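Local coordinates for complement factor MASP-3 (Homo sapiens, PDB 3DEM), which probably acts as a serine protease of the complement system, its calcium-binding CUB1-EGF-CUB2 region carrying interaction sites for mannan-binding lectin and ficolins, at residues Phe43-Leu48 / Gly73-Asp78; Leu48-Leu53 / Asp78-Pro83; Pro184-Lys189 / Ser265-Gly270; Ser191-Thr196 / Ile258-Asp263. All blocks are in the same frame, centred on the assembly; numbering follows the deposited sequence.

Interaction 1. Residues Phe43-Leu48 / Gly73-Asp78; sequences FMHFNL and GRETTD
A side-chain carboxylate and two backbone hydrogen bonds join F46, near the end of strand 37-47, and L48 just beyond it to G73 and E75 in the loop that follows strand 67-71. The backbones make a single bridge, N47 with R74. L48 N gives its hydrogen to G73 O at 2.9 Å, from above the carbonyl plane, and E75 N meets F46 O at 3.2 Å almost in line with its C=O bond. E75 then turns back: with CG placed between its backbone N and carbonyl carbon (chi1 50°) and the chain extended beyond, OE2 accepts from F46 N at 2.8 Å and 174°, met from above the carboxylate plane. One residue thus holds both F46 N and O. In the CUB fold, a sandwich of two antiparallel sheets, this strand belongs to the sheet of 9-13, 111-120, 37-47 and 88-89, whereas the loop leaves an outer strand of the other sheet. The same OE2 sits over one face of the H45 ring, 3.3 Å from CD2 and toward the rim; the side chains cross at about a right angle, ring and carboxylate planes 72° apart. H45 also stacks on F151 of the second subunit. F46 presents its ring edge to G73 O, 3.3 Å from CD2. N47 ND2 lies 3.4 Å from R74 CB, and N47 OD1 accepts from T110 N.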
# COMPACT_ATOMS: atom_id res chain seq x y z
N PHE A 43 -11.03 -9.72 11.73
CA PHE A 43 -11.17 -10.34 13.05
C PHE A 43 -10.31 -11.59 13.20
O PHE A 43 -10.21 -12.39 12.27
CB PHE A 43 -12.63 -10.68 13.33
CG PHE A 43 -13.54 -9.49 13.36
CD1 PHE A 43 -13.98 -8.96 14.56
CD2 PHE A 43 -13.98 -8.90 12.17
CE1 PHE A 43 -14.82 -7.86 14.59
CE2 PHE A 43 -14.83 -7.81 12.19
CZ PHE A 43 -15.25 -7.29 13.40
N MET A 44 -9.72 -11.76 14.38
CA MET A 44 -8.92 -12.94 14.68
C MET A 44 -9.68 -13.92 15.57
O MET A 44 -9.32 -15.10 15.66
CB MET A 44 -7.60 -12.57 15.35
CG MET A 44 -6.74 -11.59 14.56
SD MET A 44 -6.57 -12.06 12.82
CE MET A 44 -5.81 -13.67 12.94
N HIS A 45 -10.73 -13.43 16.23
CA HIS A 45 -11.58 -14.26 17.08
C HIS A 45 -12.97 -13.64 17.11
O HIS A 45 -13.11 -12.43 17.22
CB HIS A 45 -11.00 -14.36 18.50
CG HIS A 45 -11.69 -15.37 19.36
ND1 HIS A 45 -12.70 -15.03 20.24
CD2 HIS A 45 -11.52 -16.71 19.49
CE1 HIS A 45 -13.12 -16.12 20.86
NE2 HIS A 45 -12.42 -17.15 20.43
N PHE A 46 -13.99 -14.48 16.99
CA PHE A 46 -15.36 -13.98 17.01
C PHE A 46 -16.33 -15.01 17.59
O PHE A 46 -16.55 -16.06 17.01
CB PHE A 46 -15.81 -13.54 15.62
CG PHE A 46 -17.04 -12.69 15.62
CD1 PHE A 46 -16.93 -11.31 15.60
CD2 PHE A 46 -18.30 -13.26 15.65
CE1 PHE A 46 -18.07 -10.52 15.61
CE2 PHE A 46 -19.43 -12.48 15.66
CZ PHE A 46 -19.32 -11.11 15.64
N ASN A 47 -16.90 -14.67 18.73
CA ASN A 47 -17.72 -15.61 19.49
C ASN A 47 -18.89 -14.87 20.13
O ASN A 47 -18.79 -14.38 21.26
CB ASN A 47 -16.87 -16.28 20.58
CG ASN A 47 -17.51 -17.54 21.12
OD1 ASN A 47 -17.86 -17.62 22.30
ND2 ASN A 47 -17.67 -18.54 20.26
N LEU A 48 -20.00 -14.79 19.40
CA LEU A 48 -21.17 -14.07 19.88
C LEU A 48 -22.43 -14.92 19.86
O LEU A 48 -22.46 -15.98 19.23
CB LEU A 48 -21.40 -12.80 19.06
CG LEU A 48 -20.86 -11.47 19.61
CD1 LEU A 48 -19.34 -11.40 19.45
CD2 LEU A 48 -21.53 -10.30 18.90
N GLY A 73 -23.06 -14.47 16.12
CA GLY A 73 -22.82 -15.90 16.01
C GLY A 73 -21.41 -16.32 16.36
O GLY A 73 -20.56 -15.48 16.67
N ARG A 74 -21.15 -17.62 16.32
CA ARG A 74 -19.84 -18.15 16.66
C ARG A 74 -19.14 -18.74 15.44
O ARG A 74 -19.76 -19.48 14.67
CB ARG A 74 -19.93 -19.17 17.80
CG ARG A 74 -20.64 -20.46 17.46
CD ARG A 74 -20.69 -21.40 18.65
NE ARG A 74 -21.71 -21.02 19.63
CZ ARG A 74 -22.92 -21.58 19.69
NH1 ARG A 74 -23.25 -22.54 18.84
NH2 ARG A 74 -23.79 -21.18 20.62
N GLU A 75 -17.87 -18.40 15.27
CA GLU A 75 -17.09 -18.83 14.10
C GLU A 75 -17.05 -20.35 13.95
O GLU A 75 -16.97 -20.87 12.84
CB GLU A 75 -15.67 -18.23 14.13
CG GLU A 75 -14.92 -18.42 15.45
CD GLU A 75 -13.75 -17.45 15.61
OE1 GLU A 75 -13.20 -16.99 14.59
OE2 GLU A 75 -13.37 -17.16 16.77
N THR A 76 -17.12 -21.06 15.08
CA THR A 76 -17.16 -22.52 15.08
C THR A 76 -18.31 -23.02 14.20
O THR A 76 -18.08 -23.56 13.12
CB THR A 76 -17.35 -23.09 16.51
OG1 THR A 76 -16.74 -22.22 17.47
CG2 THR A 76 -16.76 -24.49 16.61
N THR A 77 -19.54 -22.83 14.68
CA THR A 77 -20.73 -23.21 13.93
C THR A 77 -20.77 -22.45 12.61
O THR A 77 -20.48 -21.26 12.56
CB THR A 77 -22.02 -22.90 14.71
OG1 THR A 77 -21.89 -23.35 16.06
CG2 THR A 77 -23.22 -23.59 14.06
N ASP A 78 -21.12 -23.15 11.53
CA ASP A 78 -21.15 -22.53 10.21
C ASP A 78 -22.58 -22.42 9.68
O ASP A 78 -23.51 -22.99 10.26
CB ASP A 78 -20.25 -23.27 9.23
CG ASP A 78 -19.61 -22.34 8.22
OD1 ASP A 78 -19.27 -22.81 7.11
OD2 ASP A 78 -19.44 -21.14 8.53

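Interaction 2. Residues Leu48-Leu53 / Asp78-Pro83; sequences LESSYL and DTEQTP. With CA (calcium ion), chain E.
A chi1 of -171° at S50 swings OG away from the backbone N and out toward E80, whose chain folds at CG (chi2 -83°) and brings the carboxylate back to meet it. The result is one hydrogen bond, S50 OG to E80 OE1 at 3.1 Å, and the direction of approach is well defined: the hydroxyl comes to the syn side of the carboxylate, close to its plane. S50 OG is nearer E80 OE1 than E80 OE2, which lies 3.8 Å away, and S50 CB follows behind at 3.6 Å from E80 OE1. Little else joins the segments. They bury 160 Å² between them, the nearest CA pair, S50 with Q81, is 7.8 Å apart, and the side chain of Q81 reaches across toward the backbone of S51. This is a polar surface contact between two loops, in which a hydroxyl-carboxylate bond spans backbones that never come close enough to pair.

The contact lies beside a metal ligand. E49, next to S50, points the other way and binds the calcium ion through OE1 at 2.4 Å; D57, D102, S104 O and two waters are further ligands, a site characteristic of calcium-binding CUB domains. S51 OG is bonded to the backbone N of Y56, which ties the 48-53 loop to the approach to D57. The 48-53 loop links strands 37-47 and 58-62, one in each sheet of the CUB sandwich, while 78-83 belongs to the connection from strand 67-71 to strand 88-89, with P83 packed against F43 and F46 of strand 37-47.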
# COMPACT_ATOMS: atom_id res chain seq x y z
N LEU A 48 -20.00 -14.79 19.40
CA LEU A 48 -21.17 -14.07 19.88
C LEU A 48 -22.43 -14.92 19.86
O LEU A 48 -22.46 -15.98 19.23
CB LEU A 48 -21.40 -12.80 19.06
CG LEU A 48 -20.86 -11.47 19.61
CD1 LEU A 48 -19.34 -11.40 19.45
CD2 LEU A 48 -21.53 -10.30 18.90
N GLU A 49 -23.46 -14.45 20.54
CA GLU A 49 -24.79 -15.05 20.46
C GLU A 49 -25.35 -14.86 19.05
O GLU A 49 -25.18 -13.80 18.45
CB GLU A 49 -25.72 -14.40 21.49
CG GLU A 49 -27.10 -15.04 21.59
CD GLU A 49 -28.04 -14.24 22.48
OE1 GLU A 49 -27.64 -13.17 22.97
OE2 GLU A 49 -29.19 -14.69 22.69
N SER A 50 -26.04 -15.86 18.51
CA SER A 50 -26.65 -15.71 17.19
C SER A 50 -28.12 -15.26 17.30
O SER A 50 -28.84 -15.69 18.20
CB SER A 50 -26.55 -17.02 16.40
OG SER A 50 -26.95 -16.84 15.04
N SER A 51 -28.55 -14.38 16.39
CA SER A 51 -29.96 -13.98 16.33
C SER A 51 -30.38 -13.41 14.96
O SER A 51 -29.55 -12.98 14.17
CB SER A 51 -30.30 -12.98 17.44
OG SER A 51 -29.73 -11.71 17.19
N TYR A 52 -31.68 -13.43 14.72
CA TYR A 52 -32.27 -12.86 13.51
C TYR A 52 -31.80 -11.43 13.28
O TYR A 52 -32.01 -10.56 14.12
CB TYR A 52 -33.79 -12.89 13.62
CG TYR A 52 -34.54 -12.14 12.54
CD1 TYR A 52 -34.64 -12.66 11.25
CD2 TYR A 52 -35.18 -10.94 12.81
CE1 TYR A 52 -35.35 -11.98 10.26
CE2 TYR A 52 -35.88 -10.26 11.84
CZ TYR A 52 -35.96 -10.78 10.56
OH TYR A 52 -36.66 -10.10 9.59
N LEU A 53 -31.15 -11.20 12.14
CA LEU A 53 -30.64 -9.88 11.79
C LEU A 53 -29.69 -9.35 12.85
O LEU A 53 -29.49 -8.14 12.97
CB LEU A 53 -31.80 -8.89 11.58
CG LEU A 53 -32.69 -9.16 10.36
CD1 LEU A 53 -33.74 -8.07 10.21
CD2 LEU A 53 -31.83 -9.25 9.11
N ASP A 78 -21.12 -23.15 11.53
CA ASP A 78 -21.15 -22.53 10.21
C ASP A 78 -22.58 -22.42 9.68
O ASP A 78 -23.51 -22.99 10.26
CB ASP A 78 -20.25 -23.27 9.23
CG ASP A 78 -19.61 -22.34 8.22
OD1 ASP A 78 -19.27 -22.81 7.11
OD2 ASP A 78 -19.44 -21.14 8.53
N THR A 79 -22.74 -21.69 8.58
CA THR A 79 -24.05 -21.22 8.14
C THR A 79 -24.42 -20.09 9.10
O THR A 79 -25.52 -20.05 9.64
CB THR A 79 -25.12 -22.34 8.16
OG1 THR A 79 -24.59 -23.54 7.58
CG2 THR A 79 -26.37 -21.92 7.38
N GLU A 80 -23.46 -19.19 9.31
CA GLU A 80 -23.59 -18.14 10.31
C GLU A 80 -23.24 -16.74 9.78
O GLU A 80 -22.82 -16.59 8.62
CB GLU A 80 -22.73 -18.46 11.53
CG GLU A 80 -23.28 -19.58 12.40
CD GLU A 80 -24.34 -19.11 13.37
OE1 GLU A 80 -24.31 -17.91 13.74
OE2 GLU A 80 -25.19 -19.93 13.78
N GLN A 81 -23.43 -15.75 10.64
CA GLN A 81 -23.29 -14.34 10.27
C GLN A 81 -22.00 -13.78 10.85
O GLN A 81 -21.89 -12.58 11.13
CB GLN A 81 -24.48 -13.55 10.80
CG GLN A 81 -25.70 -14.42 11.10
CD GLN A 81 -26.92 -13.61 11.51
OE1 GLN A 81 -27.60 -13.96 12.48
NE2 GLN A 81 -27.19 -12.53 10.78
N THR A 82 -21.01 -14.65 11.03
CA THR A 82 -19.71 -14.26 11.53
C THR A 82 -18.88 -13.64 10.40
O THR A 82 -19.17 -13.87 9.22
CB THR A 82 -18.96 -15.46 12.12
OG1 THR A 82 -18.85 -16.48 11.13
CG2 THR A 82 -19.73 -16.01 13.31
N PRO A 83 -17.86 -12.85 10.76
CA PRO A 83 -17.00 -12.19 9.78
C PRO A 83 -16.06 -13.15 9.06
O PRO A 83 -15.69 -12.90 7.91
CB PRO A 83 -16.20 -11.19 10.63
CG PRO A 83 -16.21 -11.75 12.01
CD PRO A 83 -17.50 -12.50 12.15
CA CA E . -26.97 -11.68 24.79
O HOH W 1 -25.79 -13.51 25.39
O HOH W 2 -25.98 -10.05 26.55

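Interaction 3. Residues Pro184-Lys189 / Ser265-Gly270; sequences PNPYPK and SGENRG. With CA (calcium ion), chain F.
P186 and R269 bring the two loop backbones to within 4.2 Å at their CA atoms, the segments running roughly antiparallel with end-to-end directions 151° apart. Y187 N donates to N268 O at 3.1 Å, and the CA of P186 adds a CA-H...O contact to the same oxygen. The ring of Y187 reaches this place because its CG lies between backbone N and carbonyl carbon (chi1 53°): its edge is turned to G270, with CD2 3.3 Å from the CA of that residue, and the N268 side chain runs alongside with CB 3.5 Å from the tyrosine OH. That hydroxyl is bonded to D226, a calcium ligand, and to the backbone N of E216, another, making Y187 a second-shell residue of the metal site.

Two charged side chains close the ends. K189 stretches across and bends at its last torsion, so that NZ forms a salt bridge with E267 OE2 at 2.9 Å, met from above the carboxylate plane, and a weak bond to G266 O. NZ has a second acidic partner in D135, within the EGF domain range, so the lysine links the two domains. At the other end R269 NE gives a nearly straight bond (169°) to P184 O, which lies at the edge of the guanidinium in its plane.

S265 O binds the calcium ion at 2.3 Å. The loop 184-189 joins strands 175-179 and 192-198; the loop 265-270 leads from strand 255-261 to strand 272-277. Both therefore connect the two sheets of the second CUB domain, and the Y187 ring packs edge-to-face with F260 of strand 255-261.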
# COMPACT_ATOMS: atom_id res chain seq x y z
N PRO A 184 -4.24 15.35 -37.40
CA PRO A 184 -5.64 15.31 -36.97
C PRO A 184 -5.88 14.46 -35.71
O PRO A 184 -6.99 13.95 -35.51
CB PRO A 184 -6.32 14.66 -38.17
CG PRO A 184 -5.28 13.66 -38.67
CD PRO A 184 -3.91 14.20 -38.27
N ASN A 185 -4.87 14.31 -34.86
CA ASN A 185 -5.09 13.73 -33.55
C ASN A 185 -5.76 14.76 -32.65
O ASN A 185 -5.74 15.95 -32.95
CB ASN A 185 -3.76 13.25 -32.95
CG ASN A 185 -3.08 12.22 -33.82
OD1 ASN A 185 -3.57 11.10 -33.98
ND2 ASN A 185 -1.94 12.59 -34.39
N PRO A 186 -6.40 14.30 -31.56
CA PRO A 186 -7.05 15.25 -30.65
C PRO A 186 -6.14 16.43 -30.28
O PRO A 186 -5.02 16.23 -29.85
CB PRO A 186 -7.35 14.40 -29.41
CG PRO A 186 -7.51 13.01 -29.95
CD PRO A 186 -6.55 12.91 -31.11
N TYR A 187 -6.62 17.66 -30.46
CA TYR A 187 -5.84 18.83 -30.07
C TYR A 187 -5.74 18.98 -28.55
O TYR A 187 -6.65 18.59 -27.82
CB TYR A 187 -6.37 20.11 -30.72
CG TYR A 187 -7.84 20.39 -30.52
CD1 TYR A 187 -8.32 20.95 -29.33
CD2 TYR A 187 -8.75 20.15 -31.54
CE1 TYR A 187 -9.67 21.23 -29.16
CE2 TYR A 187 -10.10 20.43 -31.38
CZ TYR A 187 -10.56 20.97 -30.19
OH TYR A 187 -11.90 21.24 -30.04
N PRO A 188 -4.60 19.52 -28.07
CA PRO A 188 -4.36 19.71 -26.64
C PRO A 188 -5.41 20.60 -25.98
O PRO A 188 -5.83 21.60 -26.54
CB PRO A 188 -2.99 20.41 -26.61
CG PRO A 188 -2.35 20.02 -27.89
CD PRO A 188 -3.45 19.96 -28.89
N LYS A 189 -5.83 20.20 -24.79
CA LYS A 189 -6.76 20.98 -23.99
C LYS A 189 -6.07 22.21 -23.43
O LYS A 189 -4.84 22.30 -23.43
CB LYS A 189 -7.30 20.13 -22.84
CG LYS A 189 -8.06 18.88 -23.28
CD LYS A 189 -8.47 18.04 -22.08
CE LYS A 189 -9.14 16.75 -22.52
NZ LYS A 189 -8.22 15.84 -23.29
N SER A 265 -11.58 20.30 -21.66
CA SER A 265 -12.36 19.09 -21.87
C SER A 265 -12.55 18.73 -23.35
O SER A 265 -12.60 19.61 -24.20
CB SER A 265 -13.72 19.23 -21.18
OG SER A 265 -14.53 18.09 -21.40
N GLY A 266 -12.61 17.43 -23.65
CA GLY A 266 -12.91 16.96 -25.01
C GLY A 266 -11.75 16.33 -25.76
O GLY A 266 -10.59 16.47 -25.37
N GLU A 267 -12.06 15.62 -26.85
CA GLU A 267 -11.03 14.94 -27.65
C GLU A 267 -11.15 15.23 -29.15
O GLU A 267 -10.71 14.43 -29.98
CB GLU A 267 -11.08 13.42 -27.41
CG GLU A 267 -11.01 12.99 -25.95
CD GLU A 267 -9.67 13.32 -25.30
OE1 GLU A 267 -8.66 13.47 -26.03
OE2 GLU A 267 -9.62 13.42 -24.05
N ASN A 268 -11.73 16.37 -29.49
CA ASN A 268 -11.92 16.73 -30.90
C ASN A 268 -10.63 16.81 -31.73
O ASN A 268 -9.56 17.14 -31.22
CB ASN A 268 -12.75 18.02 -30.99
CG ASN A 268 -14.04 17.93 -30.19
OD1 ASN A 268 -15.10 17.62 -30.73
ND2 ASN A 268 -13.94 18.16 -28.89
N ARG A 269 -10.74 16.50 -33.02
CA ARG A 269 -9.56 16.31 -33.87
C ARG A 269 -8.93 17.60 -34.44
O ARG A 269 -7.78 17.60 -34.88
CB ARG A 269 -9.87 15.31 -34.99
CG ARG A 269 -10.34 13.96 -34.46
CD ARG A 269 -10.60 12.97 -35.57
NE ARG A 269 -9.36 12.43 -36.12
CZ ARG A 269 -9.29 11.41 -36.97
NH1 ARG A 269 -10.40 10.81 -37.38
NH2 ARG A 269 -8.11 10.98 -37.41
N GLY A 270 -9.69 18.69 -34.43
CA GLY A 270 -9.15 19.98 -34.83
C GLY A 270 -9.41 20.37 -36.28
O GLY A 270 -10.49 20.12 -36.82
CA CA F . -12.77 21.28 -25.75
O HOH W 3 -9.70 18.90 -26.66
O HOH W 4 -10.39 21.30 -25.52
O HOH W 5 -12.38 19.47 -27.27

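Interaction 4. Residues Ser191-Thr196 / Ile258-Asp263; sequences SECLYT and ILFHSD. With CA (calcium ion), chain F.
C193 and Y195 pair with F260 and I258 in the close-fitting part of this antiparallel contact between strands 192-196 and 258-261, whose axes approach to 4.8 Å, their N-to-C directions 166° apart. Both are hydrogen-bonded pairs, and their four N-H...O bonds are each 2.9 Å from N to O and nearly straight, from C193 N to F260 O and back, and from Y195 N to I258 O and back. Their side chains share the buried face. The CB atoms of Y195 and I258 meet at 4.1 Å, and Y195, with CG anti to its carbonyl carbon (chi1 -53°), lies alongside F260 and turns a ring edge to the CB of that residue. I178 of the facing sheet of the CUB sandwich covers Y195 and I258, and C193 SG is bonded to C166 in a disulfide.

The other face is looser. E192 with H261 and L194 with L259 are non-hydrogen-bonded pairs; L194 CD2 and L259 CD1 touch at 4.0 Å, side by side, but E192 is exposed and its carboxylate does not meet the imidazole, which stacks on Y227 instead.

At S191 and S262 the pairing changes. S262 N still bonds S191 O at 3.0 Å, yet S191 N is gripped chiefly by S262 OG at 3.1 Å, its bond to S262 O being weak. S262 OG also bonds P188 O. D263 OD1 binds the calcium ion at 2.4 Å, and a water ligand of that ion donates to D263 O. A backbone ladder, apolar on its buried face, is thus supplemented by a hydroxyl close to the metal site.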
# COMPACT_ATOMS: atom_id res chain seq x y z
N SER A 191 -5.37 25.23 -24.19
CA SER A 191 -4.31 25.87 -24.94
C SER A 191 -4.80 27.11 -25.65
O SER A 191 -6.00 27.31 -25.83
CB SER A 191 -3.70 24.89 -25.96
OG SER A 191 -3.08 23.81 -25.30
N GLU A 192 -3.84 27.94 -26.07
CA GLU A 192 -4.11 29.23 -26.66
C GLU A 192 -3.08 29.46 -27.76
O GLU A 192 -1.97 29.92 -27.49
CB GLU A 192 -3.98 30.29 -25.58
CG GLU A 192 -4.38 31.70 -25.99
CD GLU A 192 -4.44 32.61 -24.78
OE1 GLU A 192 -5.56 32.99 -24.39
OE2 GLU A 192 -3.38 32.91 -24.18
N CYS A 193 -3.44 29.10 -28.99
CA CYS A 193 -2.50 29.13 -30.11
C CYS A 193 -2.65 30.39 -30.94
O CYS A 193 -3.76 30.75 -31.34
CB CYS A 193 -2.72 27.91 -31.01
SG CYS A 193 -2.70 26.34 -30.12
N LEU A 194 -1.53 31.04 -31.20
CA LEU A 194 -1.49 32.23 -32.04
C LEU A 194 -0.68 31.92 -33.30
O LEU A 194 0.54 31.74 -33.22
CB LEU A 194 -0.86 33.40 -31.29
CG LEU A 194 -1.54 33.84 -29.99
CD1 LEU A 194 -0.66 34.81 -29.20
CD2 LEU A 194 -2.91 34.47 -30.26
N TYR A 195 -1.37 31.85 -34.44
CA TYR A 195 -0.72 31.64 -35.72
C TYR A 195 -0.71 32.94 -36.50
O TYR A 195 -1.76 33.57 -36.70
CB TYR A 195 -1.45 30.57 -36.52
CG TYR A 195 -1.65 29.27 -35.78
CD1 TYR A 195 -0.68 28.28 -35.79
CD2 TYR A 195 -2.84 29.03 -35.09
CE1 TYR A 195 -0.87 27.09 -35.11
CE2 TYR A 195 -3.04 27.84 -34.41
CZ TYR A 195 -2.05 26.88 -34.42
OH TYR A 195 -2.26 25.70 -33.75
N THR A 196 0.47 33.35 -36.96
CA THR A 196 0.62 34.64 -37.61
C THR A 196 1.13 34.55 -39.04
O THR A 196 2.21 33.99 -39.29
CB THR A 196 1.57 35.54 -36.80
OG1 THR A 196 1.16 35.54 -35.43
CG2 THR A 196 1.56 36.97 -37.32
N ILE A 258 -4.58 34.12 -36.61
CA ILE A 258 -5.51 33.06 -36.28
C ILE A 258 -5.30 32.71 -34.81
O ILE A 258 -4.20 32.35 -34.39
CB ILE A 258 -5.28 31.81 -37.16
CG1 ILE A 258 -5.45 32.16 -38.64
CG2 ILE A 258 -6.23 30.69 -36.76
CD1 ILE A 258 -4.57 31.36 -39.56
N LEU A 259 -6.37 32.84 -34.04
CA LEU A 259 -6.37 32.44 -32.64
C LEU A 259 -7.20 31.18 -32.47
O LEU A 259 -8.36 31.12 -32.89
CB LEU A 259 -6.91 33.57 -31.76
CG LEU A 259 -6.98 33.29 -30.25
CD1 LEU A 259 -6.80 34.55 -29.41
CD2 LEU A 259 -8.29 32.59 -29.87
N PHE A 260 -6.59 30.16 -31.87
CA PHE A 260 -7.28 28.92 -31.56
C PHE A 260 -7.31 28.69 -30.06
O PHE A 260 -6.27 28.53 -29.43
CB PHE A 260 -6.64 27.73 -32.29
CG PHE A 260 -7.32 26.41 -32.01
CD1 PHE A 260 -8.71 26.30 -32.09
CD2 PHE A 260 -6.58 25.29 -31.68
CE1 PHE A 260 -9.34 25.09 -31.84
CE2 PHE A 260 -7.20 24.07 -31.42
CZ PHE A 260 -8.59 23.97 -31.51
N HIS A 261 -8.51 28.67 -29.49
CA HIS A 261 -8.68 28.48 -28.06
C HIS A 261 -9.28 27.11 -27.79
O HIS A 261 -10.24 26.72 -28.44
CB HIS A 261 -9.59 29.57 -27.48
CG HIS A 261 -9.83 29.46 -26.00
ND1 HIS A 261 -10.89 28.75 -25.47
CD2 HIS A 261 -9.16 29.98 -24.95
CE1 HIS A 261 -10.85 28.83 -24.15
NE2 HIS A 261 -9.81 29.57 -23.81
N SER A 262 -8.70 26.38 -26.84
CA SER A 262 -9.28 25.11 -26.41
C SER A 262 -9.47 25.07 -24.89
O SER A 262 -8.60 25.52 -24.14
CB SER A 262 -8.45 23.91 -26.89
OG SER A 262 -7.20 23.84 -26.23
N ASP A 263 -10.60 24.54 -24.44
CA ASP A 263 -10.89 24.47 -23.01
C ASP A 263 -10.36 23.18 -22.37
O ASP A 263 -9.60 22.44 -22.99
CB ASP A 263 -12.38 24.68 -22.72
CG ASP A 263 -13.24 23.48 -23.14
OD1 ASP A 263 -12.69 22.49 -23.65
OD2 ASP A 263 -14.47 23.55 -22.94
CA CA F . -12.77 21.28 -25.75
O HOH W 4 -10.39 21.30 -25.52
O HOH W 5 -12.38 19.47 -27.27

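Overall arrangement
The four contacts form two pairs at distant ends of an elongated chain, one in each CUB domain; centres of interactions 1 and 3 are about 57 Å apart, those of 1 and 4 about 66 Å. Interactions 1 and 2 have centres about 8 Å apart, share L48 and D78, and alternate along the chain; G73 N probably bonds E49 O, linking the bridge to a ligand of the first calcium ion. Interaction 4 is nested within the loop closed by interaction 3, with centres about 13 Å apart. The two pack directly, K189 CB lying 3.3 Å from D263 O, and S265 and D263 bind the same calcium ion, which two waters common to both contacts also bind.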